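Local coordinates for protein LbaCas13a H328A (C2c2) (Lachnospiraceae bacterium NK4A179, PDB 5WLH) that binds its pre-crRNA as a guide and, as a CRISPR-Cas13a nuclease, probably cleaves RNA targets that pair with the spacer, at residues A[443-448]-A[1231-1236]. Sequence-based numbering, arbitrary orientation.
Sequences YISIKY and EIFENI. With nucleotides of chain B.
Ile1232 packs on Ile444 and Ser445 in a small apolar interface between two crRNA-binding sites, a pocket for the base of G2 of chain B and a phosphate contact at C11 of chain B. CG2 of Ile1232 lies 3.7 Å from CG2 of Ile444, and the two side chains cross at about a right angle. The same methyl sits 3.3 Å from the backbone N of Ser445. No hydrogen bond spans the segments; Ser445 OG bonds instead to Tyr1276 O.

On the guanine side, Glu1231 O accepts from N1 of G2 of chain B at 2.7 Å and from N2 as well. With CG anti to the backbone N (chi1 -179°), the amide of Asn1235 reaches this nucleotide, CG 3.7 Å from N7; ND2 also nears O2'. Replacing Asn1235 by alanine removes the amide beside base and ribose and would probably leave G2 of chain B less firmly placed.

From the side of the helix turned away from Ile1232, Tyr443 OH (2.6 Å) and Lys447 NZ (2.9 Å) both donate to OP1 of C11 of chain B. The phosphorus lies at the edge of the Tyr443 ring, in its plane.

Helix 429-458 thus runs between that phosphate and the short helix 1230-1233. Helix 268-287 touches Ile444 and Ile1232, while helix 1106-1145 packs on Ile1232 and Phe1233.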
ATOM      1  N   TYR A 443     -17.246  10.709   8.206  1.00 16.88           N
ATOM      2  CA  TYR A 443     -16.538  11.934   8.529  1.00 16.45           C
ATOM      3  C   TYR A 443     -16.308  12.045  10.029  1.00 18.61           C
ATOM      4  O   TYR A 443     -15.209  12.388  10.469  1.00 20.85           O
ATOM      5  CB  TYR A 443     -17.324  13.132   7.996  1.00 19.94           C
ATOM      6  CG  TYR A 443     -16.539  14.415   8.013  1.00 18.31           C
ATOM      7  CD1 TYR A 443     -15.577  14.681   7.046  1.00 19.67           C
ATOM      8  CD2 TYR A 443     -16.747  15.358   9.013  1.00 20.49           C
ATOM      9  CE1 TYR A 443     -14.842  15.856   7.075  1.00 24.38           C
ATOM     10  CE2 TYR A 443     -16.020  16.534   9.041  1.00 21.47           C
ATOM     11  CZ  TYR A 443     -15.080  16.782   8.074  1.00 21.36           C
ATOM     12  OH  TYR A 443     -14.376  17.968   8.115  1.00 22.87           O
ATOM     13  N   ILE A 444     -17.332  11.734  10.827  1.00 17.28           N
ATOM     14  CA  ILE A 444     -17.160  11.700  12.278  1.00 20.26           C
ATOM     15  C   ILE A 444     -16.100  10.674  12.665  1.00 20.83           C
ATOM     16  O   ILE A 444     -15.229  10.943  13.493  1.00 18.84           O
ATOM     17  CB  ILE A 444     -18.501  11.398  12.967  1.00 16.28           C
ATOM     18  CG1 ILE A 444     -19.565  12.407  12.531  1.00 18.14           C
ATOM     19  CG2 ILE A 444     -18.331  11.421  14.490  1.00 19.46           C
ATOM     20  CD1 ILE A 444     -20.966  11.927  12.976  1.00 19.03           C
ATOM     21  N   SER A 445     -16.169   9.478  12.072  1.00 18.37           N
ATOM     22  CA  SER A 445     -15.201   8.434  12.390  1.00 21.19           C
ATOM     23  C   SER A 445     -13.772   8.912  12.157  1.00 19.62           C
ATOM     24  O   SER A 445     -12.919   8.836  13.054  1.00 17.95           O
ATOM     25  CB  SER A 445     -15.493   7.194  11.550  1.00 20.87           C
ATOM     26  OG  SER A 445     -14.522   6.195  11.784  1.00 20.23           O
ATOM     27  N   ILE A 446     -13.502   9.456  10.972  1.00 17.22           N
ATOM     28  CA  ILE A 446     -12.115   9.775  10.649  1.00 15.84           C
ATOM     29  C   ILE A 446     -11.616  10.946  11.476  1.00 18.58           C
ATOM     30  O   ILE A 446     -10.403  11.065  11.729  1.00 19.77           O
ATOM     31  CB  ILE A 446     -11.959  10.045   9.137  1.00 16.56           C
ATOM     32  CG1 ILE A 446     -12.718  11.309   8.726  1.00 20.60           C
ATOM     33  CG2 ILE A 446     -12.362   8.787   8.339  1.00 19.44           C
ATOM     34  CD1 ILE A 446     -12.518  11.698   7.222  1.00 23.02           C
ATOM     35  N   LYS A 447     -12.522  11.821  11.936  1.00 17.97           N
ATOM     36  CA  LYS A 447     -12.072  12.919  12.786  1.00 18.76           C
ATOM     37  C   LYS A 447     -11.711  12.430  14.189  1.00 21.63           C
ATOM     38  O   LYS A 447     -10.724  12.888  14.771  1.00 19.71           O
ATOM     39  CB  LYS A 447     -13.132  14.018  12.841  1.00 17.21           C
ATOM     40  CG  LYS A 447     -13.318  14.731  11.503  1.00 18.62           C
ATOM     41  CD  LYS A 447     -11.986  15.237  10.948  1.00 20.04           C
ATOM     42  CE  LYS A 447     -12.181  15.919   9.595  1.00 19.63           C
ATOM     43  NZ  LYS A 447     -10.900  16.421   8.993  1.00 21.98           N
ATOM     44  N   TYR A 448     -12.500  11.522  14.774  1.00 15.72           N
ATOM     45  CA  TYR A 448     -12.061  10.988  16.063  1.00 17.34           C
ATOM     46  C   TYR A 448     -10.746  10.238  15.908  1.00 16.38           C
ATOM     47  O   TYR A 448      -9.847  10.357  16.743  1.00 16.65           O
ATOM     48  CB  TYR A 448     -13.116  10.060  16.652  1.00 17.52           C
ATOM     49  CG  TYR A 448     -14.247  10.779  17.321  1.00 17.86           C
ATOM     50  CD1 TYR A 448     -14.019  11.694  18.346  1.00 18.73           C
ATOM     51  CD2 TYR A 448     -15.558  10.518  16.952  1.00 15.94           C
ATOM     52  CE1 TYR A 448     -15.080  12.357  18.968  1.00 19.14           C
ATOM     53  CE2 TYR A 448     -16.610  11.179  17.557  1.00 20.56           C
ATOM     54  CZ  TYR A 448     -16.369  12.082  18.568  1.00 20.18           C
ATOM     55  OH  TYR A 448     -17.444  12.701  19.180  1.00 21.95           O
ATOM     56  N   GLU A1231     -20.475   2.900  17.473  1.00 22.61           N
ATOM     57  CA  GLU A1231     -21.492   2.979  16.424  1.00 22.28           C
ATOM     58  C   GLU A1231     -21.049   3.845  15.236  1.00 18.85           C
ATOM     59  O   GLU A1231     -21.564   3.660  14.127  1.00 21.18           O
ATOM     60  CB  GLU A1231     -22.799   3.512  17.017  1.00 24.14           C
ATOM     61  CG  GLU A1231     -22.782   5.003  17.370  1.00 22.67           C
ATOM     62  CD  GLU A1231     -22.185   5.296  18.740  1.00 21.98           C
ATOM     63  OE1 GLU A1231     -21.892   4.341  19.499  1.00 23.78           O
ATOM     64  OE2 GLU A1231     -22.001   6.493  19.040  1.00 22.95           O
ATOM     65  N   ILE A1232     -20.125   4.788  15.457  1.00 21.01           N
ATOM     66  CA  ILE A1232     -19.542   5.612  14.400  1.00 18.05           C
ATOM     67  C   ILE A1232     -18.495   4.827  13.630  1.00 21.79           C
ATOM     68  O   ILE A1232     -18.360   4.965  12.407  1.00 19.33           O
ATOM     69  CB  ILE A1232     -18.937   6.882  15.032  1.00 19.57           C
ATOM     70  CG1 ILE A1232     -20.031   7.688  15.730  1.00 22.99           C
ATOM     71  CG2 ILE A1232     -18.186   7.736  14.025  1.00 17.42           C
ATOM     72  CD1 ILE A1232     -21.042   8.245  14.773  1.00 22.57           C
ATOM     73  N   PHE A1233     -17.722   4.017  14.344  1.00 17.73           N
ATOM     74  CA  PHE A1233     -16.627   3.252  13.768  1.00 19.30           C
ATOM     75  C   PHE A1233     -17.094   2.032  12.982  1.00 21.53           C
ATOM     76  O   PHE A1233     -16.461   1.647  11.981  1.00 20.73           O
ATOM     77  CB  PHE A1233     -15.713   2.835  14.922  1.00 19.89           C
ATOM     78  CG  PHE A1233     -14.404   2.281  14.496  1.00 18.74           C
ATOM     79  CD1 PHE A1233     -13.328   3.122  14.281  1.00 20.26           C
ATOM     80  CD2 PHE A1233     -14.229   0.917  14.378  1.00 22.17           C
ATOM     81  CE1 PHE A1233     -12.094   2.598  13.909  1.00 19.60           C
ATOM     82  CE2 PHE A1233     -12.989   0.385  14.011  1.00 21.74           C
ATOM     83  CZ  PHE A1233     -11.933   1.237  13.773  1.00 20.81           C
ATOM     84  N   GLU A1234     -18.197   1.416  13.388  1.00 19.27           N
ATOM     85  CA  GLU A1234     -18.566   0.109  12.862  1.00 17.95           C
ATOM     86  C   GLU A1234     -20.057  -0.089  13.083  1.00 22.82           C
ATOM     87  O   GLU A1234     -20.729   0.745  13.687  1.00 25.27           O
ATOM     88  CB  GLU A1234     -17.757  -0.994  13.555  1.00 23.99           C
ATOM     89  CG  GLU A1234     -18.165  -1.171  15.027  1.00 23.76           C
ATOM     90  CD  GLU A1234     -17.290  -2.149  15.793  1.00 31.17           C
ATOM     91  OE1 GLU A1234     -17.682  -2.552  16.913  1.00 32.10           O
ATOM     92  OE2 GLU A1234     -16.220  -2.523  15.278  1.00 34.65           O
ATOM     93  N   ASN A1235     -20.576  -1.202  12.571  1.00 24.27           N
ATOM     94  CA  ASN A1235     -21.915  -1.651  12.931  1.00 24.54           C
ATOM     95  C   ASN A1235     -21.771  -2.513  14.179  1.00 19.10           C
ATOM     96  O   ASN A1235     -21.252  -3.634  14.111  1.00 25.71           O
ATOM     97  CB  ASN A1235     -22.552  -2.419  11.772  1.00 28.72           C
ATOM     98  CG  ASN A1235     -23.955  -2.894  12.083  1.00 32.48           C
ATOM     99  OD1 ASN A1235     -24.353  -2.997  13.249  1.00 33.21           O
ATOM    100  ND2 ASN A1235     -24.710  -3.217  11.036  1.00 38.12           N
ATOM    101  N   ILE A1236     -22.228  -1.985  15.318  1.00 24.52           N
ATOM    102  CA  ILE A1236     -22.036  -2.625  16.621  1.00 30.01           C
ATOM    103  C   ILE A1236     -22.525  -4.071  16.618  1.00 26.66           C
ATOM    104  O   ILE A1236     -21.885  -4.957  17.194  1.00 29.23           O
ATOM    105  CB  ILE A1236     -22.738  -1.793  17.712  1.00 38.76           C
ATOM    106  CG1 ILE A1236     -21.946  -0.520  17.980  1.00 41.87           C
ATOM    107  CG2 ILE A1236     -22.895  -2.594  18.997  1.00 47.07           C
ATOM    108  CD1 ILE A1236     -20.651  -0.782  18.680  1.00 44.24           C
TER
ATOM    109  P     G B   2     -30.912  -2.634  11.282  1.00 76.10           P
ATOM    110  OP1   G B   2     -31.903  -3.311  10.395  1.00 76.72           O
ATOM    111  OP2   G B   2     -30.284  -3.391  12.396  1.00 76.92           O
ATOM    112  O5'   G B   2     -29.749  -2.010  10.380  1.00 65.02           O
ATOM    113  C5'   G B   2     -30.041  -1.027   9.390  1.00 52.58           C
ATOM    114  C4'   G B   2     -28.802  -0.383   8.810  1.00 41.82           C
ATOM    115  O4'   G B   2     -28.097   0.377   9.832  1.00 35.50           O
ATOM    116  C3'   G B   2     -27.768  -1.331   8.207  1.00 40.48           C
ATOM    117  O3'   G B   2     -27.130  -0.658   7.132  1.00 36.54           O
ATOM    118  C2'   G B   2     -26.761  -1.479   9.338  1.00 42.53           C
ATOM    119  O2'   G B   2     -25.474  -1.905   8.941  1.00 45.94           O
ATOM    120  C1'   G B   2     -26.750  -0.064   9.897  1.00 34.70           C
ATOM    121  N9    G B   2     -26.298   0.003  11.281  1.00 33.59           N
ATOM    122  C8    G B   2     -26.894  -0.663  12.326  1.00 33.92           C
ATOM    123  N7    G B   2     -26.293  -0.444  13.457  1.00 30.89           N
ATOM    124  C5    G B   2     -25.236   0.398  13.127  1.00 26.66           C
ATOM    125  C6    G B   2     -24.247   0.966  13.982  1.00 31.12           C
ATOM    126  O6    G B   2     -24.120   0.801  15.195  1.00 37.32           O
ATOM    127  N1    G B   2     -23.362   1.783  13.295  1.00 29.49           N
ATOM    128  C2    G B   2     -23.405   2.016  11.944  1.00 29.12           C
ATOM    129  N2    G B   2     -22.442   2.848  11.482  1.00 27.66           N
ATOM    130  N3    G B   2     -24.332   1.488  11.126  1.00 30.49           N
ATOM    131  C4    G B   2     -25.219   0.699  11.790  1.00 30.56           C
ATOM    132  P     C B  11     -11.654  17.544   5.441  1.00 20.79           P
ATOM    133  OP1   C B  11     -12.127  17.913   6.781  1.00 20.52           O
ATOM    134  OP2   C B  11     -12.471  17.894   4.243  1.00 21.22           O
ATOM    135  O5'   C B  11     -10.254  18.212   5.181  1.00 19.55           O
ATOM    136  C5'   C B  11      -9.317  18.366   6.234  1.00 19.29           C
ATOM    137  C4'   C B  11      -8.132  19.147   5.762  1.00 20.27           C
ATOM    138  O4'   C B  11      -7.480  18.462   4.662  1.00 21.75           O
ATOM    139  C3'   C B  11      -8.443  20.511   5.179  1.00 20.98           C
ATOM    140  O3'   C B  11      -8.692  21.469   6.163  1.00 20.67           O
ATOM    141  C2'   C B  11      -7.198  20.790   4.366  1.00 18.49           C
ATOM    142  O2'   C B  11      -6.110  21.025   5.248  1.00 21.90           O
ATOM    143  C1'   C B  11      -6.968  19.420   3.749  1.00 19.60           C
ATOM    144  N1    C B  11      -7.661  19.243   2.455  1.00 21.23           N
ATOM    145  C2    C B  11      -7.065  19.760   1.310  1.00 20.95           C
ATOM    146  O2    C B  11      -5.997  20.401   1.422  1.00 22.96           O
ATOM    147  N3    C B  11      -7.664  19.558   0.124  1.00 19.76           N
ATOM    148  C4    C B  11      -8.809  18.865   0.056  1.00 19.94           C
ATOM    149  N4    C B  11      -9.377  18.685  -1.142  1.00 22.46           N
ATOM    150  C5    C B  11      -9.439  18.324   1.219  1.00 19.55           C
ATOM    151  C6    C B  11      -8.830  18.536   2.388  1.00 21.30           C
ATOM    152  P     C B  10     -13.733  12.761   1.871  1.00 19.88           P
ATOM    153  OP1   C B  10     -15.027  12.754   2.624  1.00 20.25           O
ATOM    154  OP2   C B  10     -13.567  13.356   0.509  1.00 20.06           O
ATOM    155  O5'   C B  10     -12.654  13.572   2.716  1.00 16.99           O
ATOM    156  C5'   C B  10     -12.336  13.232   4.056  1.00 20.97           C
ATOM    157  C4'   C B  10     -10.991  13.800   4.438  1.00 21.13           C
ATOM    158  O4'   C B  10      -9.986  13.291   3.527  1.00 20.62           O
ATOM    159  C3'   C B  10     -10.847  15.313   4.324  1.00 19.29           C
ATOM    160  O3'   C B  10     -11.349  15.976   5.469  1.00 20.09           O
ATOM    161  C2'   C B  10      -9.342  15.483   4.130  1.00 18.92           C
ATOM    162  O2'   C B  10      -8.659  15.271   5.362  1.00 19.74           O
ATOM    163  C1'   C B  10      -9.035  14.286   3.243  1.00 18.84           C
ATOM    164  N1    C B  10      -9.106  14.614   1.802  1.00 18.61           N
ATOM    165  C2    C B  10      -8.001  15.263   1.249  1.00 20.27           C
ATOM    166  O2    C B  10      -7.025  15.549   1.983  1.00 21.30           O
ATOM    167  N3    C B  10      -8.017  15.553  -0.066  1.00 20.87           N
ATOM    168  C4    C B  10      -9.085  15.231  -0.803  1.00 19.91           C
ATOM    169  N4    C B  10      -9.060  15.535  -2.103  1.00 16.80           N
ATOM    170  C5    C B  10     -10.233  14.568  -0.260  1.00 21.54           C
ATOM    171  C6    C B  10     -10.209  14.284   1.044  1.00 19.78           C
TER